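Local coordinates for protein alpha-rhamnosidase (Dictyoglomus thermophilum, PDB 6I60) that probably catalyses the hydrolysis of terminal non-reducing alpha-L-rhamnose residues in alpha-L-rhamnosides, at residues Thr363-Phe368 with Gly401-Ser406; Ala394-Glu399 with Tyr405-Thr410. All blocks are in the same frame, centred on the assembly; numbering follows the deposited sequence.

Contact 1: residues Thr363-Phe368 with Gly401-Ser406; sequences TYVYDF and GTLNYS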
loop_
_atom_site.group_PDB
_atom_site.type_symbol
_atom_site.label_atom_id
_atom_site.label_comp_id
_atom_site.label_asym_id
_atom_site.label_seq_id
_atom_site.Cartn_x
_atom_site.Cartn_y
_atom_site.Cartn_z
ATOM N N THR A 363 -32.522 18.265 8.220
ATOM C CA THR A 363 -31.339 17.415 8.235
ATOM C C THR A 363 -31.640 16.145 7.448
ATOM O O THR A 363 -32.608 15.439 7.751
ATOM C CB THR A 363 -30.936 17.076 9.669
ATOM O OG1 THR A 363 -30.764 18.285 10.420
ATOM C CG2 THR A 363 -29.642 16.277 9.692
ATOM N N TYR A 364 -30.815 15.857 6.443
ATOM C CA TYR A 364 -30.985 14.687 5.591
ATOM C C TYR A 364 -29.728 13.832 5.647
ATOM O O TYR A 364 -28.617 14.338 5.453
ATOM C CB TYR A 364 -31.304 15.103 4.153
ATOM C CG TYR A 364 -32.639 15.800 4.040
ATOM C CD1 TYR A 364 -32.737 17.180 4.173
ATOM C CD2 TYR A 364 -33.805 15.077 3.828
ATOM C CE1 TYR A 364 -33.959 17.821 4.086
ATOM C CE2 TYR A 364 -35.032 15.709 3.738
ATOM C CZ TYR A 364 -35.103 17.080 3.869
ATOM O OH TYR A 364 -36.322 17.709 3.781
ATOM N N VAL A 365 -29.908 12.540 5.910
ATOM C CA VAL A 365 -28.810 11.606 6.131
ATOM C C VAL A 365 -28.776 10.600 4.989
ATOM O O VAL A 365 -29.815 10.039 4.618
ATOM C CB VAL A 365 -28.952 10.888 7.482
ATOM C CG1 VAL A 365 -27.984 9.723 7.559
ATOM C CG2 VAL A 365 -28.729 11.863 8.627
ATOM N N TYR A 366 -27.585 10.365 4.446
ATOM C CA TYR A 366 -27.374 9.393 3.385
ATOM C C TYR A 366 -26.578 8.207 3.910
ATOM O O TYR A 366 -25.713 8.353 4.777
ATOM C CB TYR A 366 -26.635 10.020 2.201
ATOM C CG TYR A 366 -27.493 10.923 1.350
ATOM C CD1 TYR A 366 -27.744 12.235 1.729
ATOM C CD2 TYR A 366 -28.053 10.465 0.167
ATOM C CE1 TYR A 366 -28.529 13.064 0.952
ATOM C CE2 TYR A 366 -28.838 11.286 -0.616
ATOM C CZ TYR A 366 -29.072 12.585 -0.220
ATOM O OH TYR A 366 -29.853 13.407 -0.996
ATOM N N ASP A 367 -26.877 7.028 3.376
ATOM C CA ASP A 367 -26.145 5.807 3.691
ATOM C C ASP A 367 -25.603 5.229 2.393
ATOM O O ASP A 367 -26.366 4.979 1.453
ATOM C CB ASP A 367 -27.038 4.793 4.408
ATOM C CG ASP A 367 -26.303 3.508 4.748
ATOM O OD1 ASP A 367 -25.058 3.489 4.651
ATOM O OD2 ASP A 367 -26.971 2.517 5.114
ATOM N N PHE A 368 -24.290 5.026 2.338
ATOM C CA PHE A 368 -23.654 4.473 1.152
ATOM C C PHE A 368 -23.527 2.957 1.196
ATOM O O PHE A 368 -23.094 2.360 0.205
ATOM C CB PHE A 368 -22.270 5.098 0.959
ATOM C CG PHE A 368 -22.302 6.444 0.299
ATOM C CD1 PHE A 368 -22.503 6.556 -1.065
ATOM C CD2 PHE A 368 -22.136 7.600 1.044
ATOM C CE1 PHE A 368 -22.533 7.794 -1.677
ATOM C CE2 PHE A 368 -22.165 8.841 0.438
ATOM C CZ PHE A 368 -22.364 8.938 -0.924
ATOM N N GLY A 401 -31.536 7.516 14.406
ATOM C CA GLY A 401 -31.295 7.809 13.009
ATOM C C GLY A 401 -30.262 8.877 12.732
ATOM O O GLY A 401 -29.989 9.155 11.559
ATOM N N THR A 402 -29.680 9.483 13.759
ATOM C CA THR A 402 -28.690 10.532 13.569
ATOM C C THR A 402 -27.278 9.956 13.607
ATOM O O THR A 402 -27.042 8.851 14.100
ATOM C CB THR A 402 -28.842 11.626 14.628
ATOM O OG1 THR A 402 -28.132 11.250 15.811
ATOM C CG2 THR A 402 -30.302 11.830 14.969
ATOM N N LEU A 403 -26.336 10.738 13.087
ATOM C CA LEU A 403 -24.975 10.264 12.882
ATOM C C LEU A 403 -24.198 10.215 14.189
ATOM O O LEU A 403 -24.363 11.067 15.065
ATOM C CB LEU A 403 -24.243 11.162 11.886
ATOM C CG LEU A 403 -24.183 10.651 10.450
ATOM C CD1 LEU A 403 -25.580 10.545 9.911
ATOM C CD2 LEU A 403 -23.354 11.574 9.576
ATOM N N ASN A 404 -23.339 9.207 14.306
ATOM C CA ASN A 404 -22.438 9.057 15.442
ATOM C C ASN A 404 -21.038 9.440 14.981
ATOM O O ASN A 404 -20.385 8.679 14.260
ATOM C CB ASN A 404 -22.476 7.628 15.977
ATOM C CG ASN A 404 -21.728 7.474 17.282
ATOM O OD1 ASN A 404 -21.484 6.357 17.736
ATOM N ND2 ASN A 404 -21.362 8.593 17.896
ATOM N N TYR A 405 -20.582 10.623 15.389
ATOM C CA TYR A 405 -19.261 11.114 15.026
ATOM C C TYR A 405 -18.196 10.749 16.053
ATOM O O TYR A 405 -17.118 11.355 16.053
ATOM C CB TYR A 405 -19.302 12.631 14.832
ATOM C CG TYR A 405 -20.404 13.106 13.911
ATOM C CD1 TYR A 405 -20.254 13.049 12.531
ATOM C CD2 TYR A 405 -21.589 13.618 14.422
ATOM C CE1 TYR A 405 -21.256 13.485 11.685
ATOM C CE2 TYR A 405 -22.599 14.056 13.582
ATOM C CZ TYR A 405 -22.425 13.989 12.215
ATOM O OH TYR A 405 -23.425 14.421 11.376
ATOM N N SER A 406 -18.470 9.772 16.921
ATOM C CA SER A 406 -17.543 9.461 18.005
ATOM C C SER A 406 -16.228 8.903 17.475
ATOM O O SER A 406 -15.151 9.274 17.958
ATOM C CB SER A 406 -18.187 8.476 18.981
ATOM O OG SER A 406 -19.423 8.967 19.470
#
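V365 and L403 meet in the buried part of the concanavalin-like beta-sandwich domain. V365 sits midway along strand 363-368, which pairs antiparallel with strands 355-357 and 438-442. L403 begins the short strand 403-404, the second arm of a small beta hairpin. The contact is apolar packing between side chains, and the two segments share no hydrogen bond. Their backbones stay well apart: the nearest CA atoms, those of V365 and T402, are 7.5 Å from each other.

The V365 side chain points toward the hairpin. V365 CB lies 4.2 Å from L403 CD1. Beyond CB the chain forks. V365 CG1 stands anti to the backbone N (chi1 168°) and comes to 3.5 Å from L403 CD1. V365 CG2 takes the place beside the backbone N and lies 3.6 Å from the same L403 CD1. One leucine methyl is therefore met by both branches of the valine. The side chains overlap flank to flank and run opposite ways, not end on.

W357 ties the two sides together. Its backbone pairs with V365, and its indole NE1 hydrogen-bonds to G401 O. A394 of strand 388-394 touches L403 as well. At G401 phi is 99°, where a CB would be jammed against the carbonyl O of the preceding residue. G401 O lies at the margin of the apolar patch, 4.2 Å from V365 CG2.

Contact 2: residues Ala394-Glu399 with Tyr405-Thr410; sequences AELTYE and YSTNRT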
loop_
_atom_site.group_PDB
_atom_site.type_symbol
_atom_site.label_atom_id
_atom_site.label_comp_id
_atom_site.label_asym_id
_atom_site.label_seq_id
_atom_site.Cartn_x
_atom_site.Cartn_y
_atom_site.Cartn_z
ATOM N N ALA A 394 -19.586 10.417 8.950
ATOM C CA ALA A 394 -19.449 9.580 10.131
ATOM C C ALA A 394 -19.399 8.114 9.724
ATOM O O ALA A 394 -19.826 7.732 8.630
ATOM C CB ALA A 394 -20.591 9.816 11.126
ATOM N N GLU A 395 -18.867 7.295 10.632
ATOM C CA GLU A 395 -18.744 5.857 10.432
ATOM C C GLU A 395 -19.966 5.091 10.925
ATOM O O GLU A 395 -20.352 4.086 10.317
ATOM C CB GLU A 395 -17.495 5.331 11.147
ATOM C CG GLU A 395 -16.206 5.468 10.358
ATOM C CD GLU A 395 -15.068 4.662 10.966
ATOM O OE1 GLU A 395 -15.001 4.569 12.210
ATOM O OE2 GLU A 395 -14.243 4.116 10.200
ATOM N N LEU A 396 -20.583 5.542 12.013
ATOM C CA LEU A 396 -21.665 4.824 12.671
ATOM C C LEU A 396 -22.906 5.706 12.771
ATOM O O LEU A 396 -22.896 6.884 12.410
ATOM C CB LEU A 396 -21.225 4.345 14.057
ATOM C CG LEU A 396 -19.893 3.596 14.071
ATOM C CD1 LEU A 396 -19.407 3.365 15.493
ATOM C CD2 LEU A 396 -20.022 2.280 13.314
ATOM N N THR A 397 -23.985 5.115 13.276
ATOM C CA THR A 397 -25.256 5.801 13.433
ATOM C C THR A 397 -25.810 5.545 14.828
ATOM O O THR A 397 -25.365 4.644 15.543
ATOM C CB THR A 397 -26.277 5.348 12.378
ATOM O OG1 THR A 397 -27.475 6.122 12.507
ATOM C CG2 THR A 397 -26.614 3.873 12.564
ATOM N N TYR A 398 -26.788 6.359 15.209
ATOM C CA TYR A 398 -27.514 6.189 16.458
ATOM C C TYR A 398 -28.869 5.543 16.190
ATOM O O TYR A 398 -29.333 5.455 15.050
ATOM C CB TYR A 398 -27.692 7.535 17.170
ATOM C CG TYR A 398 -26.450 8.015 17.887
ATOM C CD1 TYR A 398 -25.669 7.137 18.629
ATOM C CD2 TYR A 398 -26.055 9.347 17.821
ATOM C CE1 TYR A 398 -24.532 7.572 19.286
ATOM C CE2 TYR A 398 -24.919 9.790 18.474
ATOM C CZ TYR A 398 -24.162 8.899 19.206
ATOM O OH TYR A 398 -23.031 9.334 19.857
ATOM N N GLU A 399 -29.509 5.086 17.268
ATOM C CA GLU A 399 -30.794 4.408 17.128
ATOM C C GLU A 399 -31.862 5.350 16.584
ATOM O O GLU A 399 -32.724 4.935 15.800
ATOM C CB GLU A 399 -31.224 3.822 18.473
ATOM C CG GLU A 399 -32.507 3.008 18.416
ATOM C CD GLU A 399 -32.690 2.119 19.630
ATOM O OE1 GLU A 399 -33.425 1.115 19.524
ATOM O OE2 GLU A 399 -32.100 2.425 20.688
ATOM N N TYR A 405 -20.582 10.623 15.389
ATOM C CA TYR A 405 -19.261 11.114 15.026
ATOM C C TYR A 405 -18.196 10.749 16.053
ATOM O O TYR A 405 -17.118 11.355 16.053
ATOM C CB TYR A 405 -19.302 12.631 14.832
ATOM C CG TYR A 405 -20.404 13.106 13.911
ATOM C CD1 TYR A 405 -20.254 13.049 12.531
ATOM C CD2 TYR A 405 -21.589 13.618 14.422
ATOM C CE1 TYR A 405 -21.256 13.485 11.685
ATOM C CE2 TYR A 405 -22.599 14.056 13.582
ATOM C CZ TYR A 405 -22.425 13.989 12.215
ATOM O OH TYR A 405 -23.425 14.421 11.376
ATOM N N SER A 406 -18.470 9.772 16.921
ATOM C CA SER A 406 -17.543 9.461 18.005
ATOM C C SER A 406 -16.228 8.903 17.475
ATOM O O SER A 406 -15.151 9.274 17.958
ATOM C CB SER A 406 -18.187 8.476 18.981
ATOM O OG SER A 406 -19.423 8.967 19.470
ATOM N N THR A 407 -16.289 8.010 16.485
ATOM C CA THR A 407 -15.067 7.430 15.939
ATOM C C THR A 407 -14.184 8.473 15.264
ATOM O O THR A 407 -12.975 8.254 15.137
ATOM C CB THR A 407 -15.402 6.310 14.949
ATOM O OG1 THR A 407 -16.323 6.795 13.964
ATOM C CG2 THR A 407 -16.024 5.128 15.676
ATOM N N ASN A 408 -14.759 9.601 14.830
ATOM C CA ASN A 408 -13.958 10.676 14.255
ATOM C C ASN A 408 -13.198 11.455 15.320
ATOM O O ASN A 408 -12.199 12.108 14.995
ATOM C CB ASN A 408 -14.842 11.630 13.448
ATOM C CG ASN A 408 -15.496 10.959 12.252
ATOM O OD1 ASN A 408 -15.363 9.751 12.049
ATOM N ND2 ASN A 408 -16.205 11.744 11.451
ATOM N N ARG A 409 -13.653 11.404 16.570
ATOM C CA ARG A 409 -12.984 12.026 17.721
ATOM C C ARG A 409 -12.894 13.529 17.460
ATOM O O ARG A 409 -13.907 14.137 17.074
ATOM C CB ARG A 409 -11.660 11.314 17.974
ATOM C CG ARG A 409 -11.819 9.881 18.468
ATOM C CD ARG A 409 -10.563 9.387 19.165
ATOM N NE ARG A 409 -9.355 9.793 18.454
ATOM C CZ ARG A 409 -8.177 9.188 18.575
ATOM N NH1 ARG A 409 -7.131 9.629 17.889
ATOM N NH2 ARG A 409 -8.045 8.143 19.382
ATOM N N THR A 410 -11.735 14.163 17.647
ATOM C CA THR A 410 -11.611 15.606 17.482
ATOM C C THR A 410 -11.568 16.044 16.025
ATOM O O THR A 410 -11.650 17.248 15.757
ATOM C CB THR A 410 -10.356 16.111 18.197
ATOM O OG1 THR A 410 -9.226 15.990 17.322
ATOM C CG2 THR A 410 -10.104 15.307 19.460
#
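A beta hairpin of strands 396-397 and 403-404 has its open end here, where E395 and L396 face T407 in the helix-like turn that follows the second strand. The polar link between the two segments is a hydrogen bond from T407 OG1 to E395 OE1, 3.1 Å long. The hydroxyl meets this oxygen on its anti side, 21° out of the carboxylate plane. T407 OG1 lies between its own backbone N and carbonyl carbon (chi1 53°), which leaves CG2 for apolar packing. T407 CG2 lies 3.8 Å from L396 CD1, and these two side chains cross at about a right angle.

The carboxylate also reaches beyond the hairpin. E395 OE1 also accepts the backbone N-H of H818, of the 6-hairpin glycosidase domain, and E395 OE2 bonds N371 ND2. With an alanine in place of E395, the T407 hydroxyl, the N371 amide and the H818 N-H would probably be left without their shared carboxylate.

Nearer the strand end, A394 CB packs obliquely against the Y405 ring, 3.5 Å from Y405 CD1. R392 makes a cation-pi contact with that ring. A394 CA also lies 4.1 Å from N408 ND2, which makes a weak hydrogen bond to H393 O.

How the contacts relate
Both contacts involve the hairpin 396-397/403-404 of the concanavalin-like domain. Their segments overlap at Y405 and S406, which touch the opposing segment only in contact 2. Contact 1 places the hairpin's second strand against strand 363-368. It is small, buried and apolar. Contact 2 is larger and only partly buried. It joins the start of the hairpin to the turn that leaves it, and adds a carboxylate-hydroxyl bond to its packing. The centres lie about 9 Å apart. The hairpin's own pairing connects them: N404 N probably bonds to L396 O at 3.0 Å. The V365-L403 packing lies among the domain's own strands, while E395 in contact 2 also reaches H818 of the glycosidase domain.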